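Local coordinates for non-toxic crystal protein (Bacillus thuringiensis, PDB 2D42), which is a non-toxic parasporal inclusion protein of unknown function whose structure closely resembles the beta-pore-forming toxins of the aerolysin and epsilon-toxin type, at residues L5-E8 with L9-Y12; M14-A17 with N18-Y22; K215-N218 with R219-T223. One frame throughout, in Å; residues are numbered along the deposited sequence.

Contact 1: L5-E8 with L9-Y12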
ATOM      1  N   LEU A   5      21.252  -0.250   1.781  1.00 24.02           N
ATOM      2  CA  LEU A   5      22.151  -0.785   0.767  1.00 26.79           C
ATOM      3  C   LEU A   5      23.529  -0.135   0.705  1.00 27.64           C
ATOM      4  O   LEU A   5      24.515  -0.817   0.405  1.00 29.30           O
ATOM      5  CB  LEU A   5      21.477  -0.734  -0.608  1.00 26.33           C
ATOM      6  CG  LEU A   5      20.239  -1.637  -0.704  1.00 28.86           C
ATOM      7  CD1 LEU A   5      19.491  -1.361  -1.993  1.00 23.19           C
ATOM      8  CD2 LEU A   5      20.653  -3.100  -0.630  1.00 27.72           C
ATOM      9  N   LEU A   6      23.606   1.168   0.969  1.00 28.52           N
ATOM     10  CA  LEU A   6      24.893   1.866   0.953  1.00 30.34           C
ATOM     11  C   LEU A   6      25.743   1.405   2.131  1.00 31.53           C
ATOM     12  O   LEU A   6      26.965   1.307   2.030  1.00 33.18           O
ATOM     13  CB  LEU A   6      24.689   3.383   1.021  1.00 30.96           C
ATOM     14  CG  LEU A   6      24.127   4.031  -0.247  1.00 30.71           C
ATOM     15  CD1 LEU A   6      23.907   5.508  -0.000  1.00 34.28           C
ATOM     16  CD2 LEU A   6      25.089   3.829  -1.404  1.00 32.41           C
ATOM     17  N   ARG A   7      25.082   1.125   3.249  1.00 31.60           N
ATOM     18  CA  ARG A   7      25.755   0.642   4.447  1.00 31.81           C
ATOM     19  C   ARG A   7      26.349  -0.740   4.155  1.00 30.91           C
ATOM     20  O   ARG A   7      27.483  -1.038   4.549  1.00 30.34           O
ATOM     21  CB  ARG A   7      24.757   0.568   5.609  1.00 34.49           C
ATOM     22  CG  ARG A   7      25.262  -0.163   6.843  1.00 39.02           C
ATOM     23  CD  ARG A   7      26.515   0.480   7.416  1.00 42.95           C
ATOM     24  NE  ARG A   7      27.062  -0.321   8.507  1.00 45.93           N
ATOM     25  CZ  ARG A   7      28.326  -0.266   8.919  1.00 48.37           C
ATOM     26  NH1 ARG A   7      29.185   0.559   8.330  1.00 48.77           N
ATOM     27  NH2 ARG A   7      28.735  -1.045   9.914  1.00 47.09           N
ATOM     28  N   GLU A   8      25.581  -1.581   3.460  1.00 29.18           N
ATOM     29  CA  GLU A   8      26.042  -2.917   3.096  1.00 28.65           C
ATOM     30  C   GLU A   8      27.273  -2.797   2.187  1.00 28.28           C
ATOM     31  O   GLU A   8      28.213  -3.581   2.301  1.00 27.73           O
ATOM     32  CB  GLU A   8      24.946  -3.694   2.352  1.00 29.09           C
ATOM     33  CG  GLU A   8      23.690  -4.002   3.162  1.00 31.61           C
ATOM     34  CD  GLU A   8      23.956  -4.907   4.361  1.00 30.65           C
ATOM     35  OE1 GLU A   8      24.655  -5.933   4.204  1.00 30.66           O
ATOM     36  OE2 GLU A   8      23.449  -4.594   5.459  1.00 31.99           O
ATOM     37  N   LEU A   9      27.249  -1.817   1.285  1.00 26.39           N
ATOM     38  CA  LEU A   9      28.358  -1.581   0.353  1.00 27.09           C
ATOM     39  C   LEU A   9      29.606  -1.222   1.167  1.00 26.73           C
ATOM     40  O   LEU A   9      30.695  -1.734   0.923  1.00 27.04           O
ATOM     41  CB  LEU A   9      28.007  -0.433  -0.613  1.00 25.07           C
ATOM     42  CG  LEU A   9      29.099   0.013  -1.597  1.00 24.86           C
ATOM     43  CD1 LEU A   9      29.449  -1.142  -2.535  1.00 23.78           C
ATOM     44  CD2 LEU A   9      28.628   1.233  -2.384  1.00 22.96           C
ATOM     45  N   GLU A  10      29.427  -0.345   2.146  1.00 29.46           N
ATOM     46  CA  GLU A  10      30.522   0.073   3.013  1.00 32.69           C
ATOM     47  C   GLU A  10      31.079  -1.141   3.772  1.00 32.15           C
ATOM     48  O   GLU A  10      32.295  -1.330   3.851  1.00 33.66           O
ATOM     49  CB  GLU A  10      30.023   1.142   3.992  1.00 33.65           C
ATOM     50  CG  GLU A  10      31.107   1.819   4.815  1.00 37.80           C
ATOM     51  CD  GLU A  10      30.534   2.876   5.745  1.00 41.89           C
ATOM     52  OE1 GLU A  10      29.760   2.509   6.658  1.00 43.34           O
ATOM     53  OE2 GLU A  10      30.849   4.071   5.560  1.00 40.94           O
ATOM     54  N   ILE A  11      30.189  -1.968   4.314  1.00 31.08           N
ATOM     55  CA  ILE A  11      30.607  -3.162   5.053  1.00 31.07           C
ATOM     56  C   ILE A  11      31.405  -4.089   4.144  1.00 31.06           C
ATOM     57  O   ILE A  11      32.446  -4.619   4.532  1.00 30.29           O
ATOM     58  CB  ILE A  11      29.391  -3.934   5.608  1.00 31.92           C
ATOM     59  CG1 ILE A  11      28.699  -3.098   6.689  1.00 32.23           C
ATOM     60  CG2 ILE A  11      29.831  -5.282   6.153  1.00 31.49           C
ATOM     61  CD1 ILE A  11      27.403  -3.705   7.216  1.00 34.21           C
ATOM     62  N   TYR A  12      30.904  -4.292   2.934  1.00 28.72           N
ATOM     63  CA  TYR A  12      31.587  -5.143   1.978  1.00 28.76           C
ATOM     64  C   TYR A  12      32.985  -4.596   1.670  1.00 30.17           C
ATOM     65  O   TYR A  12      33.954  -5.346   1.632  1.00 28.79           O
ATOM     66  CB  TYR A  12      30.794  -5.226   0.679  1.00 27.62           C
ATOM     67  CG  TYR A  12      31.540  -5.939  -0.419  1.00 30.71           C
ATOM     68  CD1 TYR A  12      31.499  -7.327  -0.528  1.00 31.39           C
ATOM     69  CD2 TYR A  12      32.305  -5.225  -1.344  1.00 31.73           C
ATOM     70  CE1 TYR A  12      32.200  -7.989  -1.536  1.00 34.07           C
ATOM     71  CE2 TYR A  12      33.013  -5.875  -2.355  1.00 32.42           C
ATOM     72  CZ  TYR A  12      32.953  -7.256  -2.447  1.00 35.17           C
ATOM     73  OH  TYR A  12      33.620  -7.905  -3.464  1.00 36.50           O
TER
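Arg7 and Glu10, one helical turn apart, are joined by a salt bridge in which Arg7 NH1 lies 2.6 Å from Glu10 OE1, a short but bent bond with an angle of 131° at the hydrogen. The carboxylate oxygen sits almost in the guanidinium plane but is met on its anti side, and the two flat groups stand nearly perpendicular, at 82°. Arg7 reaches this position because its CG is anti to the backbone N (chi1 169°) and the chain then bends at chi2, which turns the guanidinium along the helix toward its C-terminal end.

Apolar contact comes from the next residue. Ile11 CG1 lies 3.6 Å from Arg7 CZ, over the centre of one guanidinium face, so that Arg7 is held at its edge by charge and on a face by a hydrocarbon.

The backbone bonds run from residue i+4 to residue i, the last two being Ile11 N to Arg7 O and Tyr12 N to Glu8 O, both 2.9 Å. Glu8 O also accepts from Asn206 ND2, while Glu8 OE1 bonds to Thr208 OG1.

Leu5, Leu9 and Tyr12 pack against strands 150-185 and 189-198 or helix 199-206. Together these features describe an amphipathic alpha-helix, here the N-terminal helix 5-19, with an i to i+3 salt bridge.

Contact 2: M14-A17 with N18-Y22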
ATOM      1  N   MET A  14      34.864  -2.537   3.485  1.00 37.17           N
ATOM      2  CA  MET A  14      35.744  -2.582   4.638  1.00 40.14           C
ATOM      3  C   MET A  14      36.346  -3.967   4.844  1.00 41.34           C
ATOM      4  O   MET A  14      37.522  -4.086   5.192  1.00 42.50           O
ATOM      5  CB  MET A  14      34.991  -2.122   5.881  1.00 42.31           C
ATOM      6  CG  MET A  14      34.722  -0.630   5.865  1.00 46.11           C
ATOM      7  SD  MET A  14      33.842  -0.042   7.314  1.00 52.07           S
ATOM      8  CE  MET A  14      35.131  -0.221   8.579  1.00 51.92           C
ATOM      9  N   GLN A  15      35.555  -5.011   4.613  1.00 42.13           N
ATOM     10  CA  GLN A  15      36.048  -6.379   4.770  1.00 42.34           C
ATOM     11  C   GLN A  15      36.969  -6.738   3.611  1.00 42.06           C
ATOM     12  O   GLN A  15      37.976  -7.423   3.795  1.00 40.53           O
ATOM     13  CB  GLN A  15      34.881  -7.379   4.845  1.00 45.96           C
ATOM     14  CG  GLN A  15      34.026  -7.514   3.573  1.00 50.26           C
ATOM     15  CD  GLN A  15      34.559  -8.546   2.574  1.00 53.07           C
ATOM     16  OE1 GLN A  15      34.001  -8.717   1.485  1.00 52.11           O
ATOM     17  NE2 GLN A  15      35.633  -9.242   2.947  1.00 53.18           N
ATOM     18  N   TYR A  16      36.618  -6.270   2.418  1.00 40.09           N
ATOM     19  CA  TYR A  16      37.416  -6.539   1.231  1.00 40.12           C
ATOM     20  C   TYR A  16      38.802  -5.915   1.401  1.00 40.66           C
ATOM     21  O   TYR A  16      39.817  -6.522   1.049  1.00 40.04           O
ATOM     22  CB  TYR A  16      36.727  -5.947   0.006  1.00 39.17           C
ATOM     23  CG  TYR A  16      37.395  -6.269  -1.307  1.00 39.72           C
ATOM     24  CD1 TYR A  16      36.996  -7.369  -2.066  1.00 40.24           C
ATOM     25  CD2 TYR A  16      38.403  -5.452  -1.812  1.00 39.84           C
ATOM     26  CE1 TYR A  16      37.581  -7.639  -3.301  1.00 41.46           C
ATOM     27  CE2 TYR A  16      38.993  -5.709  -3.038  1.00 39.75           C
ATOM     28  CZ  TYR A  16      38.576  -6.800  -3.781  1.00 42.55           C
ATOM     29  OH  TYR A  16      39.136  -7.025  -5.015  1.00 43.83           O
ATOM     30  N   ALA A  17      38.828  -4.704   1.954  1.00 41.73           N
ATOM     31  CA  ALA A  17      40.069  -3.968   2.186  1.00 43.21           C
ATOM     32  C   ALA A  17      41.000  -4.730   3.121  1.00 45.70           C
ATOM     33  O   ALA A  17      42.170  -4.956   2.809  1.00 44.77           O
ATOM     34  CB  ALA A  17      39.758  -2.594   2.771  1.00 42.03           C
ATOM     35  N   ASN A  18      40.479  -5.106   4.281  1.00 46.85           N
ATOM     36  CA  ASN A  18      41.267  -5.848   5.251  1.00 49.32           C
ATOM     37  C   ASN A  18      41.760  -7.142   4.611  1.00 49.00           C
ATOM     38  O   ASN A  18      42.901  -7.562   4.809  1.00 49.65           O
ATOM     39  CB  ASN A  18      40.413  -6.179   6.471  1.00 51.67           C
ATOM     40  CG  ASN A  18      41.119  -7.106   7.430  1.00 54.92           C
ATOM     41  OD1 ASN A  18      42.085  -6.716   8.091  1.00 57.74           O
ATOM     42  ND2 ASN A  18      40.653  -8.350   7.501  1.00 54.95           N
ATOM     43  N   SER A  19      40.882  -7.759   3.832  1.00 48.22           N
ATOM     44  CA  SER A  19      41.172  -9.011   3.155  1.00 49.36           C
ATOM     45  C   SER A  19      42.254  -8.914   2.079  1.00 49.04           C
ATOM     46  O   SER A  19      42.984  -9.878   1.845  1.00 49.10           O
ATOM     47  CB  SER A  19      39.885  -9.556   2.537  1.00 50.12           C
ATOM     48  OG  SER A  19      40.120 -10.773   1.860  1.00 53.73           O
ATOM     49  N   HIS A  20      42.354  -7.757   1.427  1.00 47.97           N
ATOM     50  CA  HIS A  20      43.338  -7.551   0.362  1.00 47.46           C
ATOM     51  C   HIS A  20      44.486  -6.629   0.771  1.00 46.38           C
ATOM     52  O   HIS A  20      45.260  -6.167  -0.070  1.00 45.07           O
ATOM     53  CB  HIS A  20      42.644  -6.989  -0.884  1.00 47.78           C
ATOM     54  CG  HIS A  20      41.704  -7.954  -1.538  1.00 47.70           C
ATOM     55  ND1 HIS A  20      41.906  -8.444  -2.811  1.00 47.59           N
ATOM     56  CD2 HIS A  20      40.559  -8.526  -1.093  1.00 47.85           C
ATOM     57  CE1 HIS A  20      40.926  -9.274  -3.123  1.00 48.49           C
ATOM     58  NE2 HIS A  20      40.096  -9.343  -2.098  1.00 47.81           N
ATOM     59  N   GLN A  21      44.583  -6.359   2.068  1.00 45.21           N
ATOM     60  CA  GLN A  21      45.630  -5.504   2.612  1.00 44.93           C
ATOM     61  C   GLN A  21      45.586  -4.063   2.098  1.00 42.62           C
ATOM     62  O   GLN A  21      46.622  -3.404   1.988  1.00 42.19           O
ATOM     63  CB  GLN A  21      47.005  -6.123   2.326  1.00 48.11           C
ATOM     64  CG  GLN A  21      47.035  -7.639   2.505  1.00 51.46           C
ATOM     65  CD  GLN A  21      46.493  -8.086   3.854  1.00 55.37           C
ATOM     66  OE1 GLN A  21      45.985  -9.203   3.992  1.00 57.04           O
ATOM     67  NE2 GLN A  21      46.605  -7.218   4.857  1.00 56.58           N
ATOM     68  N   TYR A  22      44.386  -3.579   1.784  1.00 39.66           N
ATOM     69  CA  TYR A  22      44.210  -2.214   1.306  1.00 36.12           C
ATOM     70  C   TYR A  22      43.618  -1.376   2.417  1.00 35.12           C
ATOM     71  O   TYR A  22      43.192  -1.895   3.446  1.00 35.51           O
ATOM     72  CB  TYR A  22      43.207  -2.135   0.158  1.00 36.77           C
ATOM     73  CG  TYR A  22      43.537  -2.877  -1.108  1.00 35.88           C
ATOM     74  CD1 TYR A  22      44.855  -3.077  -1.508  1.00 35.27           C
ATOM     75  CD2 TYR A  22      42.516  -3.299  -1.959  1.00 36.33           C
ATOM     76  CE1 TYR A  22      45.147  -3.676  -2.732  1.00 38.16           C
ATOM     77  CE2 TYR A  22      42.796  -3.896  -3.182  1.00 38.58           C
ATOM     78  CZ  TYR A  22      44.113  -4.079  -3.562  1.00 37.50           C
ATOM     79  OH  TYR A  22      44.390  -4.645  -4.782  1.00 41.43           O
TER
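Tyr16 and His20 stack across the last turn of helix 5-19, their ring centroids 3.8 Å apart and their planes inclined by 15°, an offset stack. His20 NE2 lies over the Tyr16 face toward its rim, 3.3 Å from Tyr16 CE1, and in return Tyr16 CZ lies over the imidazole. The tyrosine ring is carried toward the C-terminal end of the helix by a first torsion that sets CG anti to the backbone N (chi1 -175°), whereas His20 CG lies beside its own N and folds the imidazole back to meet it.

The carbonyls of the final turn are taken up in succession. Met14 O accepts from Asn18 N in a long but nearly straight bond of 3.3 Å, and Gln15 O from Ser19 N at 2.9 Å. Tyr16 O receives His20 N at 2.8 Å, although the angle at the hydrogen has fallen to 132°. His20 is where the helical backbone angles end, and Gln21 follows with positive phi, a reversal that closes the C-terminal end of helix 5-19 in a Schellman motif. Ala17 O therefore finds its principal donor five residues on: Tyr22 N makes the 6→1 bond to it at 2.8 Å, and His20 N adds a weak second bond. The 5→2 bond of the motif, Gln21 N to Asn18 O, is weak.

Across the motif Ala17 CB approaches Tyr22 CB at 4.4 Å, and Tyr16 CE2 approaches Tyr22 CE2 at 4.2 Å. The Tyr16 ring also meets that of Tyr181 on strand 150-185; Tyr22 touches Arg183 of the same strand and Ile193 of strand 189-198.

Contact 3: K215-N218 with R219-T223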
ATOM      1  N   LYS A 215      22.331 -14.778 -10.098  1.00 42.67           N
ATOM      2  CA  LYS A 215      23.403 -14.356 -11.002  1.00 46.32           C
ATOM      3  C   LYS A 215      22.809 -14.334 -12.399  1.00 46.68           C
ATOM      4  O   LYS A 215      23.035 -13.400 -13.167  1.00 47.35           O
ATOM      5  CB  LYS A 215      24.581 -15.334 -10.970  1.00 48.33           C
ATOM      6  CG  LYS A 215      25.317 -15.399  -9.643  1.00 52.60           C
ATOM      7  CD  LYS A 215      24.451 -16.029  -8.564  1.00 55.96           C
ATOM      8  CE  LYS A 215      25.201 -16.169  -7.254  1.00 56.73           C
ATOM      9  NZ  LYS A 215      24.371 -16.896  -6.255  1.00 57.95           N
ATOM     10  N   GLU A 216      22.038 -15.370 -12.712  1.00 48.38           N
ATOM     11  CA  GLU A 216      21.391 -15.488 -14.013  1.00 50.25           C
ATOM     12  C   GLU A 216      20.759 -14.171 -14.458  1.00 49.74           C
ATOM     13  O   GLU A 216      21.089 -13.644 -15.518  1.00 50.11           O
ATOM     14  CB  GLU A 216      20.303 -16.566 -13.973  1.00 53.22           C
ATOM     15  CG  GLU A 216      20.798 -18.013 -13.924  1.00 57.46           C
ATOM     16  CD  GLU A 216      21.478 -18.376 -12.616  1.00 60.42           C
ATOM     17  OE1 GLU A 216      20.903 -18.093 -11.539  1.00 60.25           O
ATOM     18  OE2 GLU A 216      22.585 -18.960 -12.670  1.00 61.68           O
ATOM     19  N   GLN A 217      19.853 -13.644 -13.639  1.00 48.96           N
ATOM     20  CA  GLN A 217      19.157 -12.402 -13.963  1.00 47.67           C
ATOM     21  C   GLN A 217      19.883 -11.157 -13.460  1.00 45.93           C
ATOM     22  O   GLN A 217      19.384 -10.038 -13.599  1.00 45.87           O
ATOM     23  CB  GLN A 217      17.739 -12.441 -13.389  1.00 50.22           C
ATOM     24  CG  GLN A 217      16.949 -13.679 -13.781  1.00 52.71           C
ATOM     25  CD  GLN A 217      15.536 -13.667 -13.228  1.00 54.62           C
ATOM     26  OE1 GLN A 217      14.689 -12.889 -13.671  1.00 55.55           O
ATOM     27  NE2 GLN A 217      15.276 -14.529 -12.249  1.00 55.73           N
ATOM     28  N   ASN A 218      21.055 -11.363 -12.867  1.00 43.00           N
ATOM     29  CA  ASN A 218      21.865 -10.266 -12.355  1.00 40.70           C
ATOM     30  C   ASN A 218      21.063  -9.351 -11.430  1.00 37.38           C
ATOM     31  O   ASN A 218      21.081  -8.128 -11.565  1.00 34.52           O
ATOM     32  CB  ASN A 218      22.433  -9.468 -13.530  1.00 41.15           C
ATOM     33  CG  ASN A 218      23.353  -8.366 -13.087  1.00 42.16           C
ATOM     34  OD1 ASN A 218      24.240  -8.580 -12.262  1.00 43.49           O
ATOM     35  ND2 ASN A 218      23.151  -7.171 -13.629  1.00 42.36           N
ATOM     36  N   ARG A 219      20.372  -9.954 -10.475  1.00 36.31           N
ATOM     37  CA  ARG A 219      19.553  -9.184  -9.556  1.00 35.27           C
ATOM     38  C   ARG A 219      19.350  -9.937  -8.259  1.00 34.70           C
ATOM     39  O   ARG A 219      19.620 -11.141  -8.164  1.00 34.93           O
ATOM     40  CB  ARG A 219      18.188  -8.910 -10.189  1.00 35.20           C
ATOM     41  CG  ARG A 219      17.407 -10.194 -10.456  1.00 35.99           C
ATOM     42  CD  ARG A 219      16.135  -9.944 -11.235  1.00 35.71           C
ATOM     43  NE  ARG A 219      16.388  -9.324 -12.532  1.00 35.51           N
ATOM     44  CZ  ARG A 219      15.469  -9.218 -13.485  1.00 36.82           C
ATOM     45  NH1 ARG A 219      14.254  -9.695 -13.270  1.00 35.31           N
ATOM     46  NH2 ARG A 219      15.756  -8.641 -14.646  1.00 36.46           N
ATOM     47  N   ALA A 220      18.878  -9.211  -7.256  1.00 32.76           N
ATOM     48  CA  ALA A 220      18.596  -9.799  -5.961  1.00 32.67           C
ATOM     49  C   ALA A 220      17.125  -9.523  -5.694  1.00 31.26           C
ATOM     50  O   ALA A 220      16.635  -8.431  -5.966  1.00 30.44           O
ATOM     51  CB  ALA A 220      19.461  -9.158  -4.890  1.00 29.17           C
ATOM     52  N   TYR A 221      16.409 -10.521  -5.189  1.00 31.77           N
ATOM     53  CA  TYR A 221      14.999 -10.339  -4.894  1.00 30.93           C
ATOM     54  C   TYR A 221      14.852 -10.127  -3.392  1.00 30.37           C
ATOM     55  O   TYR A 221      15.290 -10.954  -2.591  1.00 31.72           O
ATOM     56  CB  TYR A 221      14.187 -11.560  -5.342  1.00 33.53           C
ATOM     57  CG  TYR A 221      14.002 -11.665  -6.842  1.00 34.18           C
ATOM     58  CD1 TYR A 221      14.921 -12.344  -7.641  1.00 36.09           C
ATOM     59  CD2 TYR A 221      12.901 -11.072  -7.463  1.00 36.28           C
ATOM     60  CE1 TYR A 221      14.746 -12.436  -9.040  1.00 38.35           C
ATOM     61  CE2 TYR A 221      12.718 -11.152  -8.849  1.00 37.89           C
ATOM     62  CZ  TYR A 221      13.641 -11.835  -9.632  1.00 38.83           C
ATOM     63  OH  TYR A 221      13.444 -11.910 -11.000  1.00 39.65           O
ATOM     64  N   PHE A 222      14.256  -9.007  -3.012  1.00 28.63           N
ATOM     65  CA  PHE A 222      14.071  -8.707  -1.597  1.00 27.69           C
ATOM     66  C   PHE A 222      12.672  -9.081  -1.127  1.00 26.20           C
ATOM     67  O   PHE A 222      11.689  -8.861  -1.832  1.00 25.80           O
ATOM     68  CB  PHE A 222      14.295  -7.212  -1.326  1.00 26.85           C
ATOM     69  CG  PHE A 222      13.960  -6.794   0.084  1.00 26.74           C
ATOM     70  CD1 PHE A 222      14.819  -7.088   1.137  1.00 27.54           C
ATOM     71  CD2 PHE A 222      12.755  -6.148   0.364  1.00 28.17           C
ATOM     72  CE1 PHE A 222      14.481  -6.749   2.458  1.00 28.42           C
ATOM     73  CE2 PHE A 222      12.409  -5.807   1.669  1.00 25.52           C
ATOM     74  CZ  PHE A 222      13.271  -6.107   2.720  1.00 27.07           C
ATOM     75  N   THR A 223      12.584  -9.658   0.066  1.00 27.00           N
ATOM     76  CA  THR A 223      11.282  -9.990   0.624  1.00 27.23           C
ATOM     77  C   THR A 223      11.210  -9.418   2.032  1.00 28.02           C
ATOM     78  O   THR A 223      11.966  -9.811   2.920  1.00 26.97           O
ATOM     79  CB  THR A 223      11.020 -11.508   0.652  1.00 28.11           C
ATOM     80  OG1 THR A 223      10.884 -11.983  -0.694  1.00 26.48           O
ATOM     81  CG2 THR A 223       9.718 -11.813   1.408  1.00 27.50           C
TER
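Residues Lys215 to Asn218 form a type I beta turn closed by Asn218 N to Lys215 O at 2.9 Å, and Asn218, with positive phi, then joins Arg219 opposite Ser214 in a G1 beta bulge, from which strand 219-244 sets out.

Gln217, Arg219 and Tyr221 bring their polar ends together. The Gln217 side chain runs extended beyond CG toward the strand and places its OE1 over one face of the Arg219 guanidinium, 3.2 Å from Arg219 NH1; the angle is too poor for a hydrogen bond, and amide and guanidinium planes are inclined by 39°. The arginine takes a less common first torsion, with CG between its own N and carbonyl carbon (chi1 63°), and a further bend at chi3 folds the chain back across Gln217, where Arg219 CD lies 3.7 Å from Gln217 CB. Folded in this way, Arg219 NE makes a weak bond of 3.3 Å to Gln217 O, while Arg219 NH1 donates to Tyr221 OH, also at 3.3 Å but with a straighter angle of 155°. The phenol oxygen is thus approached from two directions, since Gln217 OE1 stands 3.1 Å from Tyr221 OH. Gln217 NE2 lies near the plane of the Tyr221 ring, at its edge. Gln217, Arg219 and Tyr221 all touch a crystal neighbour, which may influence these surface conformations.

Around the hairpin, Asn218 OD1 bonds to Asn198 ND2, and its side chain touches Ile200 of helix 199-206. The strand itself lies between strand 211-214, bonded through Tyr221 to Thr212, and strand 150-185, bonded through Ala220 to Val173; Ala220 also packs on Leu203 of that helix.

From the N terminus, contact 1 spans the early turns of helix 5-19 and contact 2 its last turn, where the chain leaves the helix for strand 23-29; their centres lie about 14 Å apart. Much later, contact 3 closes the hairpin between strands 211-214 and 219-244. The three follow in series, none nested in or crossing another, and each is local. Contacts 1 and 3 have centres about 17 Å apart and do not touch, but helix 199-206 links them, through Leu203 against both Leu5 and Ala220. Strand 150-185 runs past all three, meeting Leu9, Tyr16 and Tyr221 at different points, so the N-terminal helix and the late hairpin share one long strand.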